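Local coordinates for protein tryptophan halogenase (Shewanella frigidimarina, PDB 2PYX) that is probably a flavin-dependent halogenase, using bound FAD and a monooxygenase-type chemistry to halogenate tryptophan or a related aromatic substrate, at residues 249-254 / 356-361; 279-284 / 302-307; 336-341 / 399-404; 407-412 / 424-429. One frame throughout, in Å; residues are numbered along the deposited sequence.

Contact 1: residues 249-254 / 356-361; sequences SVLFND and FIEPLE
Asn253 and Glu358 bring the two backbones nearest each other, their CA atoms 7.1 Å apart, where the chain leaving helix 248-251 passes the loop that follows strand 355-356. In the flavin-dependent halogenase fold this is a buried junction between the C-terminal end of a short helix and a loop. Phe252 breaks the helix with a positive phi and points away, whereas Leu251 before it and Asn253 after it both point toward the loop. The junction illustrates how a buried carboxylate is provided for. ND2 of Asn253 gives an almost straight bond to Glu358 OE1, 2.8 Å long with an N-H...O angle of 176°. The oxygen lies in the amide plane, but the nitrogen meets its syn side from somewhat out of the carboxylate plane, and the two flat groups are turned 49° against each other. Asn253 OD1 bonds to Tyr422 OH, so both ends of the amide are engaged and its rotation is fixed. Glu358 OE2 has its own partners in Tyr412 OH and Trp283 NE1. Leu251 CB lies 3.7 Å from Glu358 OE1, and its CD1 makes the apolar contact, 4.2 Å from Ile357 CG2. Ile357 in turn packs on Ile404 and Leu408 of helix 383-413. Three residues beyond Glu358, the same loop reaches Glu361, predicted to bind L-tryptophan. With a first torsion of 65°, Glu358 keeps its carboxylate on the side of its backbone N, where one water can bond to both: it accepts from Glu358 N at 3.0 Å, donates to Glu358 OE1 at 2.8 Å, and donates to Asn253 O at 3.3 Å.

Contact 2: residues 279-284 / 302-307; sequences QPNGWI and SHTNDI
The amide of Asn281 and the imidazole of His303 are inclined at 31° and meet off to one side, the amide oxygen lying against CB and obliquely beside the ring. Phe252 and Tyr422 are the ring's aromatic neighbours, Phe252 with its plane at about 30° and Tyr422 in an edge-to-face pairing, while at the ring's edge ND1 bonds to Ser300 OG and NE2 to Asp425 OD2. The contact joins the tip of a beta hairpin, strands 274-279 and 282-288, to the loop leading from strand 292-299 into helix 306-317. A type I turn from Gln279 to Gly282 carries Asn281 at the tip, and the strands that flank it pair through Gln279 N to Gly282 O, 2.8 Å. The Asn281 side chain points toward the loop: OD1 lies 3.2 Å from His303 CB, and ND2 is 3.8 Å from Thr304 CB. Asn281 CB is 3.9 Å from Thr304 CG2. None of these approaches is a hydrogen bond; the amide fits by shape, lying against two successive side chains near the protein surface. With an alanine here, the amide that lies against His303 CB and Thr304 CB would be gone, and a gap would probably open between hairpin tip and loop. Asn305 is the N-cap of helix 306-317, its OD1 bonded to Asp308 N. Thr304 turns its methyl to Asn281 and its hydroxyl elsewhere: with OG1 opposite the backbone N (chi1 -179°), OG1 donates to Asn305 O over 3.0 Å, in the carbonyl plane and on a lone pair.

Contact 3: residues 336-341 / 399-404; sequences PGYRAK and QHWQQI
An offset stack of Tyr338 on Trp401 makes this a strand-to-helix aromatic contact, joining the middle strand of a three-stranded antiparallel sheet, 337-339, to the long helix 383-413. The centroids of the tyrosine ring and the five-membered ring of the indole are 4.4 Å apart, with planes at 13°. The two side chains slide past each other in opposite directions, and the result is a reciprocal arrangement in which each CB lies over the other's ring. Trp401 CB stands 3.5 Å from the tyrosine centroid, only 3° off the ring normal; Tyr338 CB is 3.6 Å from the centroid of the indole's five-membered ring. Both are CH-pi contacts, so the stack extends from the rings into the stems that carry them. Toward the six-membered part of the indole, Tyr338 CD1 meets Trp401 CE3 at 3.5 Å. The tyrosine owes its direction to a chi1 of 61°, which places CG between the backbone N and the carbonyl carbon. Next to it, Gly337 brings its carbonyl O to 4.1 Å from Trp401 CH2, while its backbone adopts angles at which a CB would run into the carbonyl of Pro336; glycine is called for by that conformation. The side chain of Trp401 is about 11 Å from that of Glu361, of the predicted tryptophan site, so it does not touch that residue. Around the stack, Tyr338 also touches Leu245 of strand 244-246, Tyr397 of helix 383-413 meets the indole edge-to-face, and Leu367 of helix 363-377 packs on Trp401, so the pair joins the small sheet to two helices.

Contact 4: residues 407-412 / 424-429; sequences FLKLHY and RDHRES
Lys409 NZ is gripped by several acceptors at once: the ring nitrogen ND1 of His426 at 2.9 Å, Val250 O, Ser431 OG and, weakly, His426 O at 3.1 Å. It comes to the edge of the imidazole, 16° out of the ring plane. Lys409 runs out opposite its backbone N and then bends at chi2, 60°, which carries the ammonium group across to His426. The bond takes ND1 as an acceptor, which would favour a neutral histidine with its proton on NE2. The same ring lies in an offset stack on Tyr412, centroids 3.9 Å apart and planes at 12°. Tyr412 CD1 comes to 3.3 Å from His426 NE2, and Tyr412 CB sits over the imidazole face, 3.7 Å from its centroid. Phe252 stacks on the opposite face, making a three-ring sandwich. A leucine in place of His426 would probably cost Lys409 its ND1 acceptor and leave Tyr412 and Phe252 without the flat ring between them. Farther out, a water donates to Tyr412 O and accepts from Arg427 NH1, a nitrogen also bonded to Arg417 O. The contact thus ties the C-terminal end of helix 383-413 to the turn from Asp425 to Glu428, with Leu436 of helix 434-443 against Lys409 and helix 248-251 supplying the carbonyl of Val250.

Glu358 of contact 1 ties three contacts together: its OE2 lies 2.6 Å from Tyr412 OH of contact 4 and 3.0 Å from Trp283 NE1 of contact 2. Contacts 2 and 4 also meet directly, His303 NE2 lying 2.9 Å from Asp425 OD2. Contact 3 meets contact 1 through Ile404 CG2, 3.4 Å from Ile357 CD1, and shares helix 383-413 with contact 4; its centre is about 24 Å from that of contact 2. Toward the predicted tryptophan site, His411 NE2 reaches Glu361 OE2 at 2.7 Å, an arrangement consistent with His411 holding this predicted substrate-binding carboxylate in place.

Contact 1: residues 249-254 / 356-361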
# COMPACT_ATOMS: atom_id res chain seq x y z
N SER A 249 -13.24 -12.08 10.43
CA SER A 249 -13.65 -12.06 11.84
C SER A 249 -12.91 -10.99 12.66
O SER A 249 -13.28 -10.66 13.79
CB SER A 249 -13.52 -13.44 12.49
OG SER A 249 -12.18 -13.75 12.70
N VAL A 250 -11.85 -10.45 12.05
CA VAL A 250 -11.11 -9.33 12.60
C VAL A 250 -11.57 -7.99 12.02
O VAL A 250 -11.83 -7.06 12.76
CB VAL A 250 -9.58 -9.50 12.33
CG1 VAL A 250 -8.76 -8.31 12.84
CG2 VAL A 250 -9.07 -10.76 12.96
N LEU A 251 -11.63 -7.88 10.70
CA LEU A 251 -11.88 -6.58 10.05
C LEU A 251 -13.34 -6.33 9.68
O LEU A 251 -13.70 -5.19 9.49
CB LEU A 251 -11.05 -6.46 8.79
CG LEU A 251 -9.54 -6.48 9.01
CD1 LEU A 251 -8.81 -6.42 7.68
CD2 LEU A 251 -9.08 -5.39 9.93
N PHE A 252 -14.13 -7.39 9.54
CA PHE A 252 -15.58 -7.35 9.24
C PHE A 252 -15.90 -6.97 7.80
O PHE A 252 -16.82 -7.55 7.22
CB PHE A 252 -16.37 -6.42 10.16
CG PHE A 252 -16.20 -6.63 11.63
CD1 PHE A 252 -15.74 -7.83 12.17
CD2 PHE A 252 -16.56 -5.61 12.50
CE1 PHE A 252 -15.61 -7.95 13.55
CE2 PHE A 252 -16.44 -5.75 13.83
CZ PHE A 252 -15.98 -6.91 14.37
N ASN A 253 -15.20 -5.98 7.27
CA ASN A 253 -15.55 -5.42 5.95
C ASN A 253 -15.38 -6.44 4.87
O ASN A 253 -14.30 -7.00 4.70
CB ASN A 253 -14.73 -4.18 5.68
CG ASN A 253 -14.89 -3.19 6.77
OD1 ASN A 253 -16.04 -2.83 7.14
ND2 ASN A 253 -13.79 -2.68 7.25
N ASP A 254 -16.40 -6.57 4.04
CA ASP A 254 -16.40 -7.52 2.94
C ASP A 254 -17.12 -6.96 1.70
O ASP A 254 -17.48 -7.71 0.80
CB ASP A 254 -17.02 -8.87 3.36
CG ASP A 254 -18.48 -8.76 3.84
OD1 ASP A 254 -19.05 -7.64 3.81
OD2 ASP A 254 -19.02 -9.82 4.23
N PHE A 356 -5.70 -10.32 -0.01
CA PHE A 356 -6.28 -9.02 -0.21
C PHE A 356 -7.21 -8.70 0.93
O PHE A 356 -8.04 -9.53 1.32
CB PHE A 356 -7.07 -8.98 -1.51
CG PHE A 356 -7.61 -7.61 -1.82
CD1 PHE A 356 -6.77 -6.61 -2.25
CD2 PHE A 356 -8.94 -7.33 -1.62
CE1 PHE A 356 -7.26 -5.33 -2.52
CE2 PHE A 356 -9.45 -6.06 -1.88
CZ PHE A 356 -8.61 -5.07 -2.32
N ILE A 357 -7.15 -7.45 1.36
CA ILE A 357 -8.07 -6.92 2.35
C ILE A 357 -8.47 -5.52 1.89
O ILE A 357 -7.93 -4.99 0.91
CB ILE A 357 -7.40 -6.85 3.72
CG1 ILE A 357 -6.01 -6.16 3.56
CG2 ILE A 357 -7.21 -8.29 4.29
CD1 ILE A 357 -5.44 -5.71 4.75
N GLU A 358 -9.37 -4.87 2.65
CA GLU A 358 -9.67 -3.46 2.40
C GLU A 358 -8.40 -2.62 2.24
O GLU A 358 -7.36 -2.89 2.89
CB GLU A 358 -10.48 -2.91 3.59
CG GLU A 358 -9.70 -2.89 4.90
CD GLU A 358 -10.62 -2.72 6.05
OE1 GLU A 358 -11.34 -3.68 6.37
OE2 GLU A 358 -10.69 -1.57 6.57
N PRO A 359 -8.46 -1.57 1.42
CA PRO A 359 -7.30 -0.71 1.15
C PRO A 359 -6.96 0.30 2.23
O PRO A 359 -6.34 1.33 1.95
CB PRO A 359 -7.72 0.01 -0.14
CG PRO A 359 -9.18 0.07 -0.04
CD PRO A 359 -9.63 -1.19 0.60
N LEU A 360 -7.31 -0.01 3.48
CA LEU A 360 -6.93 0.81 4.61
C LEU A 360 -5.42 0.67 4.72
O LEU A 360 -4.90 -0.44 4.83
CB LEU A 360 -7.58 0.31 5.89
CG LEU A 360 -7.39 1.06 7.21
CD1 LEU A 360 -7.86 2.46 7.07
CD2 LEU A 360 -8.14 0.39 8.34
N GLU A 361 -4.74 1.78 4.71
CA GLU A 361 -3.29 1.86 4.71
C GLU A 361 -2.63 1.33 3.43
O GLU A 361 -1.40 1.15 3.42
CB GLU A 361 -2.65 1.24 5.96
CG GLU A 361 -3.06 1.95 7.23
CD GLU A 361 -2.41 3.31 7.42
OE1 GLU A 361 -1.50 3.66 6.63
OE2 GLU A 361 -2.82 4.01 8.36
O HOH W 1 -11.21 -5.95 4.78

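Contact 2: residues 279-284 / 302-307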
# COMPACT_ATOMS: atom_id res chain seq x y z
N GLN A 279 -17.54 6.00 8.74
CA GLN A 279 -18.99 6.00 8.56
C GLN A 279 -19.59 5.03 9.58
O GLN A 279 -18.83 4.37 10.33
CB GLN A 279 -19.33 5.60 7.13
CG GLN A 279 -18.65 6.41 6.05
CD GLN A 279 -19.08 7.86 6.06
OE1 GLN A 279 -20.28 8.17 6.24
NE2 GLN A 279 -18.11 8.78 5.87
N PRO A 280 -20.94 4.93 9.66
CA PRO A 280 -21.52 4.02 10.65
C PRO A 280 -21.10 2.56 10.55
O PRO A 280 -21.07 1.89 11.59
CB PRO A 280 -23.03 4.21 10.44
CG PRO A 280 -23.14 5.63 9.95
CD PRO A 280 -21.97 5.79 9.02
N ASN A 281 -20.81 2.09 9.33
CA ASN A 281 -20.55 0.69 9.09
C ASN A 281 -19.31 0.42 8.26
O ASN A 281 -19.23 -0.62 7.59
CB ASN A 281 -21.79 0.02 8.49
CG ASN A 281 -22.92 -0.00 9.46
OD1 ASN A 281 -22.85 -0.68 10.47
ND2 ASN A 281 -23.99 0.75 9.18
N GLY A 282 -18.36 1.35 8.31
CA GLY A 282 -17.13 1.22 7.55
C GLY A 282 -16.47 2.58 7.41
O GLY A 282 -16.52 3.39 8.31
N TRP A 283 -15.86 2.81 6.27
CA TRP A 283 -15.16 4.08 6.03
C TRP A 283 -15.11 4.33 4.54
O TRP A 283 -15.15 3.39 3.72
CB TRP A 283 -13.76 4.06 6.66
CG TRP A 283 -12.86 3.00 6.11
CD1 TRP A 283 -12.77 1.66 6.49
CD2 TRP A 283 -11.88 3.17 5.08
NE1 TRP A 283 -11.82 1.03 5.73
CE2 TRP A 283 -11.25 1.92 4.87
CE3 TRP A 283 -11.46 4.25 4.30
CZ2 TRP A 283 -10.25 1.74 3.90
CZ3 TRP A 283 -10.42 4.09 3.39
CH2 TRP A 283 -9.82 2.83 3.20
N ILE A 284 -15.01 5.62 4.19
CA ILE A 284 -14.94 6.04 2.81
C ILE A 284 -13.57 6.59 2.43
O ILE A 284 -13.06 7.46 3.14
CB ILE A 284 -16.01 7.09 2.55
CG1 ILE A 284 -17.36 6.39 2.54
CG2 ILE A 284 -15.81 7.79 1.24
CD1 ILE A 284 -18.59 7.33 2.43
N SER A 302 -22.53 -7.73 7.06
CA SER A 302 -23.24 -8.23 8.23
C SER A 302 -23.67 -7.13 9.17
O SER A 302 -24.31 -7.43 10.19
CB SER A 302 -22.44 -9.29 8.98
OG SER A 302 -21.29 -8.74 9.57
N HIS A 303 -23.37 -5.88 8.82
CA HIS A 303 -23.83 -4.72 9.57
C HIS A 303 -24.80 -3.83 8.81
O HIS A 303 -25.60 -3.15 9.44
CB HIS A 303 -22.65 -3.88 10.07
CG HIS A 303 -21.85 -4.59 11.10
ND1 HIS A 303 -20.83 -5.45 10.78
CD2 HIS A 303 -21.90 -4.56 12.46
CE1 HIS A 303 -20.30 -5.94 11.90
NE2 HIS A 303 -20.95 -5.43 12.92
N THR A 304 -24.71 -3.81 7.48
CA THR A 304 -25.60 -3.01 6.65
C THR A 304 -25.89 -3.71 5.33
O THR A 304 -25.05 -4.43 4.78
CB THR A 304 -25.03 -1.62 6.37
OG1 THR A 304 -25.97 -0.89 5.55
CG2 THR A 304 -23.73 -1.68 5.60
N ASN A 305 -27.10 -3.49 4.81
CA ASN A 305 -27.38 -3.92 3.44
C ASN A 305 -26.79 -2.95 2.42
O ASN A 305 -26.20 -1.92 2.79
CB ASN A 305 -28.87 -4.19 3.21
CG ASN A 305 -29.71 -2.96 3.17
OD1 ASN A 305 -29.22 -1.85 2.97
ND2 ASN A 305 -31.01 -3.15 3.32
N ASP A 306 -26.88 -3.30 1.14
CA ASP A 306 -26.27 -2.51 0.11
C ASP A 306 -27.06 -1.24 -0.21
O ASP A 306 -26.47 -0.22 -0.58
CB ASP A 306 -26.04 -3.35 -1.14
CG ASP A 306 -25.19 -4.56 -0.86
OD1 ASP A 306 -24.14 -4.43 -0.18
OD2 ASP A 306 -25.55 -5.64 -1.32
N ILE A 307 -28.37 -1.29 -0.07
CA ILE A 307 -29.22 -0.10 -0.28
C ILE A 307 -28.79 1.04 0.64
O ILE A 307 -28.57 2.19 0.21
CB ILE A 307 -30.71 -0.47 -0.01
CG1 ILE A 307 -31.20 -1.43 -1.10
CG2 ILE A 307 -31.57 0.78 0.08
CD1 ILE A 307 -32.43 -2.22 -0.71

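Contact 3: residues 336-341 / 399-404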
# COMPACT_ATOMS: atom_id res chain seq x y z
N PRO A 336 -11.93 -10.99 2.84
CA PRO A 336 -10.62 -10.42 3.17
C PRO A 336 -9.76 -11.49 3.84
O PRO A 336 -10.23 -12.21 4.72
CB PRO A 336 -10.94 -9.31 4.17
CG PRO A 336 -12.19 -9.72 4.78
CD PRO A 336 -12.98 -10.38 3.67
N GLY A 337 -8.49 -11.59 3.43
CA GLY A 337 -7.59 -12.57 4.02
C GLY A 337 -6.43 -12.84 3.12
O GLY A 337 -6.18 -12.10 2.18
N TYR A 338 -5.67 -13.86 3.50
CA TYR A 338 -4.44 -14.16 2.80
C TYR A 338 -4.18 -15.65 2.77
O TYR A 338 -4.61 -16.40 3.63
CB TYR A 338 -3.27 -13.38 3.38
CG TYR A 338 -2.98 -13.67 4.83
CD1 TYR A 338 -3.63 -13.00 5.85
CD2 TYR A 338 -1.99 -14.58 5.19
CE1 TYR A 338 -3.37 -13.27 7.18
CE2 TYR A 338 -1.72 -14.84 6.53
CZ TYR A 338 -2.41 -14.17 7.53
OH TYR A 338 -2.11 -14.40 8.87
N ARG A 339 -3.46 -16.04 1.73
CA ARG A 339 -3.08 -17.43 1.61
C ARG A 339 -2.06 -17.79 2.67
O ARG A 339 -1.24 -16.96 3.05
CB ARG A 339 -2.52 -17.69 0.21
CG ARG A 339 -3.53 -17.52 -0.91
CD ARG A 339 -4.45 -18.71 -1.02
NE ARG A 339 -5.60 -18.35 -1.81
CZ ARG A 339 -6.64 -19.13 -2.06
NH1 ARG A 339 -6.68 -20.36 -1.59
NH2 ARG A 339 -7.64 -18.68 -2.79
N ALA A 340 -2.07 -19.02 3.17
CA ALA A 340 -1.20 -19.36 4.29
C ALA A 340 0.31 -19.18 3.98
O ALA A 340 1.10 -18.94 4.89
CB ALA A 340 -1.49 -20.78 4.73
N LYS A 341 0.67 -19.40 2.72
CA LYS A 341 2.01 -19.22 2.18
C LYS A 341 1.87 -18.42 0.89
O LYS A 341 0.84 -18.55 0.22
CB LYS A 341 2.61 -20.60 1.84
CG LYS A 341 2.95 -21.48 3.00
CD LYS A 341 3.05 -22.94 2.64
CE LYS A 341 4.36 -23.32 2.15
NZ LYS A 341 4.46 -24.83 2.11
N GLN A 399 4.85 -12.86 8.69
CA GLN A 399 5.09 -11.73 9.60
C GLN A 399 4.39 -10.47 9.04
O GLN A 399 3.72 -9.73 9.76
CB GLN A 399 6.59 -11.43 9.75
CG GLN A 399 7.42 -12.50 10.47
CD GLN A 399 7.23 -12.56 11.98
OE1 GLN A 399 6.44 -11.82 12.58
NE2 GLN A 399 8.01 -13.44 12.62
N HIS A 400 4.59 -10.20 7.76
CA HIS A 400 3.95 -9.02 7.12
C HIS A 400 2.46 -9.03 7.24
O HIS A 400 1.86 -8.01 7.62
CB HIS A 400 4.33 -8.90 5.67
CG HIS A 400 5.75 -8.48 5.44
ND1 HIS A 400 6.45 -7.67 6.32
CD2 HIS A 400 6.57 -8.69 4.38
CE1 HIS A 400 7.65 -7.43 5.81
NE2 HIS A 400 7.76 -8.05 4.64
N TRP A 401 1.85 -10.17 6.95
CA TRP A 401 0.37 -10.26 7.01
C TRP A 401 -0.14 -10.12 8.43
O TRP A 401 -1.15 -9.46 8.68
CB TRP A 401 -0.16 -11.49 6.27
CG TRP A 401 -0.38 -11.20 4.83
CD1 TRP A 401 0.41 -11.55 3.75
CD2 TRP A 401 -1.46 -10.45 4.30
NE1 TRP A 401 -0.16 -11.08 2.59
CE2 TRP A 401 -1.33 -10.43 2.91
CE3 TRP A 401 -2.59 -9.84 4.88
CZ2 TRP A 401 -2.24 -9.76 2.09
CZ3 TRP A 401 -3.49 -9.20 4.05
CH2 TRP A 401 -3.30 -9.16 2.69
N GLN A 402 0.55 -10.70 9.39
CA GLN A 402 0.13 -10.50 10.80
C GLN A 402 0.21 -9.02 11.14
O GLN A 402 -0.69 -8.50 11.79
CB GLN A 402 0.96 -11.35 11.77
CG GLN A 402 0.68 -11.06 13.25
CD GLN A 402 1.51 -11.92 14.23
OE1 GLN A 402 1.00 -12.86 14.85
NE2 GLN A 402 2.79 -11.58 14.39
N GLN A 403 1.27 -8.34 10.72
CA GLN A 403 1.44 -6.93 11.00
C GLN A 403 0.38 -6.11 10.32
O GLN A 403 -0.14 -5.15 10.92
CB GLN A 403 2.81 -6.44 10.57
CG GLN A 403 3.09 -5.09 11.18
CD GLN A 403 4.30 -4.39 10.64
OE1 GLN A 403 4.49 -4.26 9.43
NE2 GLN A 403 5.10 -3.82 11.58
N ILE A 404 0.03 -6.44 9.08
CA ILE A 404 -0.98 -5.67 8.34
C ILE A 404 -2.31 -5.81 9.08
O ILE A 404 -3.01 -4.84 9.33
CB ILE A 404 -1.09 -6.19 6.89
CG1 ILE A 404 0.10 -5.73 6.07
CG2 ILE A 404 -2.40 -5.72 6.29
CD1 ILE A 404 0.31 -6.52 4.84

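Contact 4: residues 407-412 / 424-429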
# COMPACT_ATOMS: atom_id res chain seq x y z
N PHE A 407 -2.18 -3.92 12.39
CA PHE A 407 -2.08 -2.47 12.21
C PHE A 407 -3.44 -1.90 11.76
O PHE A 407 -3.90 -0.88 12.27
CB PHE A 407 -0.96 -2.08 11.23
CG PHE A 407 -0.78 -0.59 11.09
CD1 PHE A 407 -0.68 0.23 12.20
CD2 PHE A 407 -0.75 -0.00 9.83
CE1 PHE A 407 -0.50 1.62 12.05
CE2 PHE A 407 -0.57 1.37 9.69
CZ PHE A 407 -0.45 2.17 10.80
N LEU A 408 -4.06 -2.55 10.78
CA LEU A 408 -5.39 -2.11 10.34
C LEU A 408 -6.39 -2.19 11.47
O LEU A 408 -7.11 -1.24 11.74
CB LEU A 408 -5.86 -2.92 9.15
CG LEU A 408 -5.40 -2.40 7.79
CD1 LEU A 408 -3.89 -2.20 7.67
CD2 LEU A 408 -5.93 -3.29 6.67
N LYS A 409 -6.41 -3.32 12.18
CA LYS A 409 -7.37 -3.48 13.28
C LYS A 409 -7.19 -2.41 14.36
O LYS A 409 -8.17 -1.94 14.95
CB LYS A 409 -7.23 -4.87 13.89
CG LYS A 409 -8.19 -5.16 15.05
CD LYS A 409 -9.69 -5.05 14.60
CE LYS A 409 -10.61 -5.48 15.73
NZ LYS A 409 -12.02 -5.82 15.27
N LEU A 410 -5.94 -2.03 14.64
CA LEU A 410 -5.65 -0.95 15.60
C LEU A 410 -6.49 0.30 15.33
O LEU A 410 -6.89 0.97 16.25
CB LEU A 410 -4.15 -0.57 15.52
CG LEU A 410 -3.67 0.52 16.51
CD1 LEU A 410 -3.81 0.10 17.93
CD2 LEU A 410 -2.19 0.90 16.24
N HIS A 411 -6.67 0.64 14.05
CA HIS A 411 -7.39 1.85 13.66
C HIS A 411 -8.81 1.81 14.21
O HIS A 411 -9.38 2.87 14.55
CB HIS A 411 -7.46 2.03 12.15
CG HIS A 411 -6.15 2.32 11.48
ND1 HIS A 411 -5.09 1.42 11.49
CD2 HIS A 411 -5.74 3.37 10.73
CE1 HIS A 411 -4.10 1.92 10.76
NE2 HIS A 411 -4.47 3.10 10.28
N TYR A 412 -9.40 0.63 14.26
CA TYR A 412 -10.77 0.46 14.76
C TYR A 412 -10.84 0.33 16.26
O TYR A 412 -11.74 0.84 16.91
CB TYR A 412 -11.41 -0.79 14.14
CG TYR A 412 -11.58 -0.75 12.66
CD1 TYR A 412 -12.69 -0.14 12.09
CD2 TYR A 412 -10.64 -1.30 11.77
CE1 TYR A 412 -12.83 -0.09 10.74
CE2 TYR A 412 -10.83 -1.27 10.41
CZ TYR A 412 -11.92 -0.65 9.89
OH TYR A 412 -12.11 -0.61 8.52
N ARG A 424 -18.83 -0.70 18.11
CA ARG A 424 -18.77 -1.40 19.36
C ARG A 424 -18.23 -2.81 19.16
O ARG A 424 -17.44 -3.29 19.96
CB ARG A 424 -20.15 -1.44 20.05
CG ARG A 424 -20.74 -0.03 20.33
CD ARG A 424 -22.07 -0.04 21.14
NE ARG A 424 -23.17 -0.76 20.47
CZ ARG A 424 -24.13 -0.20 19.74
NH1 ARG A 424 -24.20 1.11 19.55
NH2 ARG A 424 -25.06 -0.97 19.21
N ASP A 425 -18.69 -3.49 18.12
CA ASP A 425 -18.25 -4.88 17.81
C ASP A 425 -16.73 -4.93 17.56
O ASP A 425 -16.08 -5.87 17.99
CB ASP A 425 -18.94 -5.38 16.55
CG ASP A 425 -20.34 -5.85 16.77
OD1 ASP A 425 -20.70 -6.19 17.94
OD2 ASP A 425 -21.04 -6.00 15.73
N HIS A 426 -16.18 -3.87 16.97
CA HIS A 426 -14.73 -3.83 16.66
C HIS A 426 -13.86 -3.85 17.91
O HIS A 426 -12.66 -4.16 17.79
CB HIS A 426 -14.40 -2.60 15.82
CG HIS A 426 -14.28 -2.87 14.35
ND1 HIS A 426 -13.36 -3.74 13.83
CD2 HIS A 426 -14.98 -2.39 13.28
CE1 HIS A 426 -13.48 -3.77 12.51
NE2 HIS A 426 -14.46 -2.95 12.15
N ARG A 427 -14.42 -3.49 19.08
CA ARG A 427 -13.68 -3.51 20.34
C ARG A 427 -13.83 -4.77 21.14
O ARG A 427 -13.26 -4.89 22.23
CB ARG A 427 -14.03 -2.29 21.18
CG ARG A 427 -13.76 -0.98 20.46
CD ARG A 427 -13.78 0.25 21.32
NE ARG A 427 -15.11 0.58 21.84
CZ ARG A 427 -15.99 1.37 21.23
NH1 ARG A 427 -15.76 1.87 20.05
NH2 ARG A 427 -17.15 1.64 21.82
N GLU A 428 -14.59 -5.73 20.63
CA GLU A 428 -14.80 -6.97 21.34
C GLU A 428 -13.64 -7.92 21.12
O GLU A 428 -13.14 -8.07 20.00
CB GLU A 428 -16.12 -7.59 20.91
CG GLU A 428 -17.32 -6.66 21.10
CD GLU A 428 -18.24 -7.00 22.22
OE1 GLU A 428 -17.90 -7.87 23.04
OE2 GLU A 428 -19.31 -6.34 22.30
N SER A 429 -13.24 -8.63 22.18
CA SER A 429 -12.01 -9.41 22.16
C SER A 429 -11.96 -10.50 21.11
O SER A 429 -10.86 -10.83 20.60
CB SER A 429 -11.71 -10.02 23.54
OG SER A 429 -12.75 -10.89 23.94
O HOH W 2 -14.43 0.96 17.69